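Long-range contact in epoxide hydrolase (Aspergillus niger, PDB 3G02), which probably catalyses the hydrolysis of epoxides to diols, here as a variant evolved for enantioselectivity: residues L231-F245 / F346-I358. The protein carries 9 engineered substitutions. Numbering follows the deposited sequence. Where two conformers were deposited one is given.
Sequences LSAAEKEGIARMEKF and FPKDLVPVPRSWI. Engineered in segment 346-358: Val351 (natural residue Cys).
Glu235 rests against Pro354 and reaches the start of helix 355-358 through two waters. Its OE2 accepts from both, and these accept in turn from Arg355 N and Ser356 N. The other carboxylate oxygen, OE1, takes Ser232 N, while Ser232 OG takes Glu235 N: a capping box. Glu235 CD lies 3.7 Å from Pro354 CB. A further water donates to both Glu235 O and Pro352 O, and another links Arg241 NE to Asp349 O. The direct bond, Arg241 NH2 to Pro347 O, is short at 2.8 Å but bent to 129° and weak. A bend at chi3 (-60°) turns the guanidinium across Pro352. The contact packs helix 233-248 against the chain between strands 340-345 and 362-369 of the alpha/beta hydrolase sheet. Asp349 OD1 is hydrogen-bonded to His375 ND1, of a predicted active-site residue. Leu350 also touches His375, and its CB sits 3.8 Å from the Phe245 ring centroid, nearly on the normal. Val351, an engineered residue, brings CG1 within 3.6 Å of Phe245 CD2. Ile239 CD1 makes a CH-pi contact over the face of the six-membered ring of Trp357, 3.9 Å from its centroid, and Trp357 NE1 is held by Pro226 O.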
loop_
_atom_site.group_PDB
_atom_site.type_symbol
_atom_site.label_atom_id
_atom_site.label_comp_id
_atom_site.label_asym_id
_atom_site.label_seq_id
_atom_site.Cartn_x
_atom_site.Cartn_y
_atom_site.Cartn_z
ATOM N N LEU A 231 -32.646 -7.598 -5.860
ATOM C CA LEU A 231 -32.355 -6.170 -5.767
ATOM C C LEU A 231 -32.792 -5.417 -7.015
ATOM O O LEU A 231 -32.783 -5.969 -8.114
ATOM C CB LEU A 231 -30.859 -5.946 -5.515
ATOM C CG LEU A 231 -30.250 -6.629 -4.287
ATOM C CD1 LEU A 231 -28.770 -6.291 -4.204
ATOM C CD2 LEU A 231 -30.970 -6.237 -3.000
ATOM N N SER A 232 -33.164 -4.152 -6.832
ATOM C CA SER A 232 -33.521 -3.277 -7.948
ATOM C C SER A 232 -32.307 -3.008 -8.838
ATOM O O SER A 232 -31.164 -3.225 -8.422
ATOM C CB SER A 232 -34.096 -1.958 -7.428
ATOM O OG SER A 232 -33.089 -1.164 -6.822
ATOM N N ALA A 233 -32.555 -2.545 -10.061
ATOM C CA ALA A 233 -31.477 -2.215 -10.995
ATOM C C ALA A 233 -30.485 -1.228 -10.374
ATOM O O ALA A 233 -29.270 -1.405 -10.498
ATOM C CB ALA A 233 -32.046 -1.662 -12.294
ATOM N N ALA A 234 -31.014 -0.206 -9.701
ATOM C CA ALA A 234 -30.203 0.788 -8.994
ATOM C C ALA A 234 -29.400 0.151 -7.860
ATOM O O ALA A 234 -28.228 0.475 -7.668
ATOM C CB ALA A 234 -31.080 1.911 -8.457
ATOM N N GLU A 235 -30.034 -0.754 -7.116
ATOM C CA GLU A 235 -29.366 -1.440 -6.011
ATOM C C GLU A 235 -28.248 -2.359 -6.507
ATOM O O GLU A 235 -27.193 -2.446 -5.873
ATOM C CB GLU A 235 -30.373 -2.199 -5.146
ATOM C CG GLU A 235 -31.229 -1.277 -4.282
ATOM C CD GLU A 235 -32.388 -1.985 -3.607
ATOM O OE1 GLU A 235 -32.796 -3.070 -4.079
ATOM O OE2 GLU A 235 -32.898 -1.440 -2.604
ATOM N N LYS A 236 -28.479 -3.015 -7.645
ATOM C CA LYS A 236 -27.461 -3.839 -8.305
ATOM C C LYS A 236 -26.249 -3.023 -8.747
ATOM O O LYS A 236 -25.116 -3.501 -8.662
ATOM C CB LYS A 236 -28.038 -4.574 -9.514
ATOM C CG LYS A 236 -28.924 -5.745 -9.166
ATOM C CD LYS A 236 -29.098 -6.652 -10.375
ATOM C CE LYS A 236 -30.238 -7.636 -10.173
ATOM N NZ LYS A 236 -31.568 -6.980 -10.344
ATOM N N GLU A 237 -26.495 -1.805 -9.231
ATOM C CA GLU A 237 -25.416 -0.884 -9.582
ATOM C C GLU A 237 -24.567 -0.583 -8.351
ATOM O O GLU A 237 -23.335 -0.542 -8.438
ATOM C CB GLU A 237 -25.968 0.411 -10.184
ATOM C CG GLU A 237 -26.507 0.258 -11.601
ATOM C CD GLU A 237 -27.207 1.508 -12.117
ATOM O OE1 GLU A 237 -27.424 2.464 -11.334
ATOM O OE2 GLU A 237 -27.545 1.534 -13.319
ATOM N N GLY A 238 -25.233 -0.402 -7.210
ATOM C CA GLY A 238 -24.567 -0.165 -5.930
ATOM C C GLY A 238 -23.663 -1.318 -5.537
ATOM O O GLY A 238 -22.528 -1.109 -5.091
ATOM N N ILE A 239 -24.161 -2.540 -5.710
ATOM C CA ILE A 239 -23.367 -3.739 -5.444
ATOM C C ILE A 239 -22.156 -3.817 -6.381
ATOM O O ILE A 239 -21.068 -4.198 -5.956
ATOM C CB ILE A 239 -24.229 -5.036 -5.526
ATOM C CG1 ILE A 239 -25.364 -4.999 -4.487
ATOM C CG2 ILE A 239 -23.366 -6.293 -5.369
ATOM C CD1 ILE A 239 -24.923 -4.747 -3.059
ATOM N N ALA A 240 -22.349 -3.442 -7.643
ATOM C CA ALA A 240 -21.256 -3.395 -8.617
ATOM C C ALA A 240 -20.159 -2.424 -8.179
ATOM O O ALA A 240 -18.973 -2.746 -8.269
ATOM C CB ALA A 240 -21.783 -3.016 -9.996
ATOM N N ARG A 241 -20.559 -1.249 -7.698
ATOM C CA ARG A 241 -19.594 -0.269 -7.179
ATOM C C ARG A 241 -18.879 -0.818 -5.943
ATOM O O ARG A 241 -17.665 -0.632 -5.787
ATOM C CB ARG A 241 -20.266 1.078 -6.892
ATOM C CG ARG A 241 -20.849 1.742 -8.144
ATOM C CD ARG A 241 -21.227 3.205 -7.918
ATOM N NE ARG A 241 -22.240 3.377 -6.875
ATOM C CZ ARG A 241 -23.554 3.256 -7.067
ATOM N NH1 ARG A 241 -24.035 2.960 -8.268
ATOM N NH2 ARG A 241 -24.392 3.431 -6.051
ATOM N N MET A 242 -19.644 -1.422 -5.034
ATOM C CA MET A 242 -19.098 -1.982 -3.794
ATOM C C MET A 242 -18.020 -3.017 -4.112
ATOM O O MET A 242 -16.942 -3.035 -3.512
ATOM C CB MET A 242 -20.216 -2.633 -2.980
ATOM C CG MET A 242 -19.731 -3.509 -1.839
ATOM S SD MET A 242 -21.010 -4.641 -1.290
ATOM C CE MET A 242 -20.929 -5.893 -2.565
ATOM N N GLU A 243 -18.331 -3.880 -5.081
ATOM C CA GLU A 243 -17.428 -4.946 -5.531
ATOM C C GLU A 243 -16.140 -4.398 -6.151
ATOM O O GLU A 243 -15.051 -4.890 -5.842
ATOM C CB GLU A 243 -18.136 -5.884 -6.516
ATOM C CG GLU A 243 -19.125 -6.852 -5.873
ATOM C CD GLU A 243 -19.954 -7.633 -6.890
ATOM O OE1 GLU A 243 -19.813 -7.396 -8.110
ATOM O OE2 GLU A 243 -20.760 -8.485 -6.461
ATOM N N LYS A 244 -16.272 -3.391 -7.017
ATOM C CA LYS A 244 -15.113 -2.681 -7.572
ATOM C C LYS A 244 -14.262 -2.066 -6.462
ATOM O O LYS A 244 -13.027 -2.145 -6.503
ATOM C CB LYS A 244 -15.530 -1.605 -8.579
ATOM C CG LYS A 244 -14.341 -0.817 -9.129
ATOM C CD LYS A 244 -14.724 0.134 -10.232
ATOM C CE LYS A 244 -13.483 0.813 -10.799
ATOM N NZ LYS A 244 -13.831 1.739 -11.908
ATOM N N PHE A 245 -14.908 -1.461 -5.468
ATOM C CA PHE A 245 -14.164 -0.909 -4.341
ATOM C C PHE A 245 -13.392 -1.993 -3.591
ATOM O O PHE A 245 -12.234 -1.797 -3.217
ATOM C CB PHE A 245 -15.070 -0.154 -3.368
ATOM C CG PHE A 245 -14.342 0.358 -2.154
ATOM C CD1 PHE A 245 -13.578 1.523 -2.225
ATOM C CD2 PHE A 245 -14.386 -0.344 -0.956
ATOM C CE1 PHE A 245 -12.887 1.987 -1.111
ATOM C CE2 PHE A 245 -13.697 0.115 0.170
ATOM C CZ PHE A 245 -12.945 1.279 0.085
ATOM N N PHE A 346 -26.039 7.217 1.041
ATOM C CA PHE A 346 -25.511 8.109 0.015
ATOM C C PHE A 346 -24.936 7.263 -1.123
ATOM O O PHE A 346 -24.174 6.326 -0.873
ATOM C CB PHE A 346 -24.475 9.062 0.616
ATOM C CG PHE A 346 -25.049 9.986 1.651
ATOM C CD1 PHE A 346 -25.645 11.189 1.272
ATOM C CD2 PHE A 346 -25.028 9.648 3.002
ATOM C CE1 PHE A 346 -26.191 12.043 2.218
ATOM C CE2 PHE A 346 -25.573 10.503 3.960
ATOM C CZ PHE A 346 -26.154 11.702 3.566
ATOM N N PRO A 347 -25.319 7.572 -2.376
ATOM C CA PRO A 347 -25.109 6.635 -3.484
ATOM C C PRO A 347 -23.656 6.462 -3.915
ATOM O O PRO A 347 -23.303 5.404 -4.442
ATOM C CB PRO A 347 -25.930 7.251 -4.623
ATOM C CG PRO A 347 -25.949 8.699 -4.328
ATOM C CD PRO A 347 -25.968 8.817 -2.825
ATOM N N LYS A 348 -22.832 7.484 -3.701
ATOM C CA LYS A 348 -21.428 7.429 -4.108
ATOM C C LYS A 348 -20.507 7.095 -2.945
ATOM O O LYS A 348 -19.296 7.328 -2.998
ATOM C CB LYS A 348 -21.008 8.717 -4.821
ATOM C CG LYS A 348 -21.667 8.862 -6.184
ATOM C CD LYS A 348 -21.100 10.010 -6.983
ATOM C CE LYS A 348 -21.856 10.156 -8.295
ATOM N NZ LYS A 348 -21.330 11.265 -9.134
ATOM N N ASP A 349 -21.086 6.531 -1.891
ATOM C CA ASP A 349 -20.292 5.975 -0.805
ATOM C C ASP A 349 -19.537 4.740 -1.314
ATOM O O ASP A 349 -19.781 4.269 -2.426
ATOM C CB ASP A 349 -21.184 5.624 0.383
ATOM C CG ASP A 349 -20.469 5.768 1.716
ATOM O OD1 ASP A 349 -19.223 5.654 1.766
ATOM O OD2 ASP A 349 -21.156 5.986 2.729
ATOM N N LEU A 350 -18.621 4.227 -0.499
ATOM C CA LEU A 350 -17.668 3.203 -0.939
ATOM C C LEU A 350 -18.305 1.849 -1.208
ATOM O O LEU A 350 -17.975 1.183 -2.189
ATOM C CB LEU A 350 -16.544 3.038 0.093
ATOM C CG LEU A 350 -15.862 4.327 0.558
ATOM C CD1 LEU A 350 -14.796 4.022 1.596
ATOM C CD2 LEU A 350 -15.268 5.061 -0.634
ATOM N N VAL A 351 -19.218 1.449 -0.330
ATOM C CA VAL A 351 -19.775 0.103 -0.363
ATOM C C VAL A 351 -21.293 0.199 -0.180
ATOM O O VAL A 351 -21.828 -0.162 0.871
ATOM C CB VAL A 351 -19.088 -0.812 0.685
ATOM C CG1 VAL A 351 -17.682 -1.178 0.220
ATOM C CG2 VAL A 351 -19.014 -0.135 2.053
ATOM N N PRO A 352 -21.988 0.714 -1.213
ATOM C CA PRO A 352 -23.393 1.098 -1.073
ATOM C C PRO A 352 -24.363 -0.083 -1.098
ATOM O O PRO A 352 -25.092 -0.286 -2.077
ATOM C CB PRO A 352 -23.617 2.066 -2.242
ATOM C CG PRO A 352 -22.578 1.723 -3.251
ATOM C CD PRO A 352 -21.472 0.967 -2.572
ATOM N N VAL A 353 -24.361 -0.840 -0.004
ATOM C CA VAL A 353 -25.272 -1.966 0.195
ATOM C C VAL A 353 -26.704 -1.449 0.373
ATOM O O VAL A 353 -26.903 -0.360 0.915
ATOM C CB VAL A 353 -24.845 -2.863 1.398
ATOM C CG1 VAL A 353 -23.561 -3.607 1.074
ATOM C CG2 VAL A 353 -24.684 -2.053 2.680
ATOM N N PRO A 354 -27.701 -2.217 -0.109
ATOM C CA PRO A 354 -29.086 -1.749 -0.116
ATOM C C PRO A 354 -29.789 -1.878 1.236
ATOM O O PRO A 354 -29.308 -2.582 2.127
ATOM C CB PRO A 354 -29.747 -2.677 -1.135
ATOM C CG PRO A 354 -29.010 -3.952 -0.990
ATOM C CD PRO A 354 -27.581 -3.568 -0.690
ATOM N N ARG A 355 -30.937 -1.213 1.358
ATOM C CA ARG A 355 -31.768 -1.260 2.559
ATOM C C ARG A 355 -32.060 -2.687 3.042
ATOM O O ARG A 355 -31.930 -2.974 4.231
ATOM C CB ARG A 355 -33.080 -0.498 2.329
ATOM C CG ARG A 355 -34.005 -0.489 3.536
ATOM C CD ARG A 355 -35.263 0.329 3.298
ATOM N NE ARG A 355 -36.105 0.339 4.492
ATOM C CZ ARG A 355 -37.049 1.242 4.750
ATOM N NH1 ARG A 355 -37.286 2.233 3.900
ATOM N NH2 ARG A 355 -37.755 1.154 5.870
ATOM N N SER A 356 -32.446 -3.569 2.119
ATOM C CA SER A 356 -32.825 -4.943 2.474
ATOM C C SER A 356 -31.666 -5.765 3.052
ATOM O O SER A 356 -31.889 -6.758 3.746
ATOM C CB SER A 356 -33.440 -5.661 1.271
ATOM O OG SER A 356 -32.500 -5.803 0.225
ATOM N N TRP A 357 -30.436 -5.352 2.757
ATOM C CA TRP A 357 -29.256 -5.989 3.334
ATOM C C TRP A 357 -28.967 -5.396 4.707
ATOM O O TRP A 357 -28.741 -6.125 5.668
ATOM C CB TRP A 357 -28.049 -5.809 2.417
ATOM C CG TRP A 357 -28.010 -6.735 1.233
ATOM C CD1 TRP A 357 -29.057 -7.430 0.686
ATOM C CD2 TRP A 357 -26.867 -7.033 0.427
ATOM N NE1 TRP A 357 -28.626 -8.157 -0.400
ATOM C CE2 TRP A 357 -27.286 -7.931 -0.581
ATOM C CE3 TRP A 357 -25.520 -6.642 0.469
ATOM C CZ2 TRP A 357 -26.408 -8.440 -1.544
ATOM C CZ3 TRP A 357 -24.647 -7.146 -0.490
ATOM C CH2 TRP A 357 -25.097 -8.035 -1.484
ATOM N N ILE A 358 -28.989 -4.067 4.792
ATOM C CA ILE A 358 -28.767 -3.361 6.054
ATOM C C ILE A 358 -29.796 -3.779 7.115
ATOM O O ILE A 358 -29.467 -3.916 8.294
ATOM C CB ILE A 358 -28.773 -1.825 5.834
ATOM C CG1 ILE A 358 -27.629 -1.431 4.894
ATOM C CG2 ILE A 358 -28.670 -1.073 7.162
ATOM C CD1 ILE A 358 -27.808 -0.094 4.217
HETATM O O HOH W 1 -27.218 -1.024 -3.458
HETATM O O HOH W 2 -33.495 -2.950 -0.516
HETATM O O HOH W 3 -31.785 0.360 -0.796
HETATM O O HOH W 4 -20.140 4.002 -5.029
#